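Long-range contact in putative hydantoin racemase (PDB 3QVL), which interconverts the two enantiomers of allantoin as an allantoin racemase, and probably also racemises other 5-monosubstituted hydantoins: residues G176-L180 with V198-D202. Numbering follows the deposited sequence.
Sequences GAIVL and VPVID
Residues 198-202 hold Ile178 through both its N-H and its C=O: its N donates to Pro199 O at 2.9 Å, and its O accepts from Ile201 N at 2.8 Å. A third nearly straight bond runs from Leu180 N to Ile201 O (3.0 Å, 163° at the hydrogen). Ile178 O also receives a CA-H contact from Val200. This alternation is parallel pairing, Ile178 beside Val200 and Val179 beside Ile201.

Apolar contacts flank the backbone bonds. Val200 CG1, anti to its own backbone N (chi1 -177°), meets Leu180 CD2 at 3.8 Å and Ile178 CB at 4.2 Å; Ile178 and Val200 run side by side, whereas Leu180 leans across Val200. Helix 157-172 packs on Ile178 and Leu180. Val179 and Ile201 face the other way, onto helix 97-108, and Ala177 CB sits 4.1 Å from Pro199 CB. Leu219 of a second subunit also packs on Ile201.

Asp202 N-caps helix 203-216, its OD2 accepting from Ser205 N, with its side chain about 9 Å from the bound hydantoin acetic acid. Strand 177-180, helix 189-196 and strand 200-201 form a beta-alpha-beta crossover, the two strands adjacent in one parallel sheet of the Asp/Glu/hydantoin racemase fold.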
# COMPACT_ATOMS: atom_id res chain seq x y z
N GLY A 176 15.82 4.93 -14.99
CA GLY A 176 17.15 5.51 -15.14
C GLY A 176 18.29 4.53 -14.94
O GLY A 176 19.44 4.85 -15.24
N ALA A 177 17.98 3.34 -14.44
CA ALA A 177 18.99 2.32 -14.17
C ALA A 177 18.48 0.91 -14.45
O ALA A 177 17.27 0.68 -14.51
CB ALA A 177 19.49 2.43 -12.73
N ILE A 178 19.41 -0.02 -14.64
CA ILE A 178 19.09 -1.42 -14.84
C ILE A 178 19.63 -2.26 -13.68
O ILE A 178 20.78 -2.11 -13.28
CB ILE A 178 19.66 -1.96 -16.18
CG1 ILE A 178 19.10 -1.18 -17.38
CG2 ILE A 178 19.41 -3.47 -16.32
CD1 ILE A 178 17.59 -1.27 -17.59
N VAL A 179 18.77 -3.12 -13.14
CA VAL A 179 19.19 -4.13 -12.17
C VAL A 179 19.27 -5.47 -12.89
O VAL A 179 18.27 -5.96 -13.41
CB VAL A 179 18.23 -4.19 -10.96
CG1 VAL A 179 18.46 -5.46 -10.14
CG2 VAL A 179 18.41 -2.97 -10.08
N LEU A 180 20.47 -6.04 -12.93
CA LEU A 180 20.68 -7.36 -13.52
C LEU A 180 20.11 -8.43 -12.59
O LEU A 180 20.42 -8.46 -11.40
CB LEU A 180 22.16 -7.61 -13.81
CG LEU A 180 22.85 -6.68 -14.81
CD1 LEU A 180 24.36 -6.88 -14.79
CD2 LEU A 180 22.31 -6.86 -16.23
N VAL A 198 24.41 4.50 -18.39
CA VAL A 198 23.53 4.48 -17.22
C VAL A 198 24.03 3.41 -16.24
O VAL A 198 24.77 2.51 -16.64
CB VAL A 198 22.04 4.18 -17.59
CG1 VAL A 198 21.48 5.24 -18.52
CG2 VAL A 198 21.89 2.78 -18.19
N PRO A 199 23.65 3.51 -14.95
CA PRO A 199 24.02 2.45 -14.01
C PRO A 199 23.36 1.12 -14.36
O PRO A 199 22.13 1.01 -14.34
CB PRO A 199 23.51 2.97 -12.66
CG PRO A 199 23.39 4.44 -12.84
CD PRO A 199 23.00 4.64 -14.26
N VAL A 200 24.18 0.14 -14.71
CA VAL A 200 23.73 -1.24 -14.87
C VAL A 200 24.36 -2.01 -13.71
O VAL A 200 25.58 -2.17 -13.65
CB VAL A 200 24.14 -1.84 -16.24
CG1 VAL A 200 23.60 -3.25 -16.39
CG2 VAL A 200 23.65 -0.95 -17.38
N ILE A 201 23.51 -2.47 -12.80
CA ILE A 201 23.96 -2.90 -11.48
C ILE A 201 23.97 -4.42 -11.30
O ILE A 201 22.97 -5.10 -11.53
CB ILE A 201 23.14 -2.22 -10.36
CG1 ILE A 201 23.31 -0.70 -10.45
CG2 ILE A 201 23.56 -2.72 -8.97
CD1 ILE A 201 22.17 0.10 -9.86
N ASP A 202 25.14 -4.93 -10.90
CA ASP A 202 25.30 -6.32 -10.51
C ASP A 202 25.22 -6.44 -9.00
O ASP A 202 25.97 -5.77 -8.27
CB ASP A 202 26.65 -6.86 -11.02
CG ASP A 202 27.15 -8.05 -10.23
OD1 ASP A 202 26.36 -9.00 -10.02
OD2 ASP A 202 28.32 -8.04 -9.82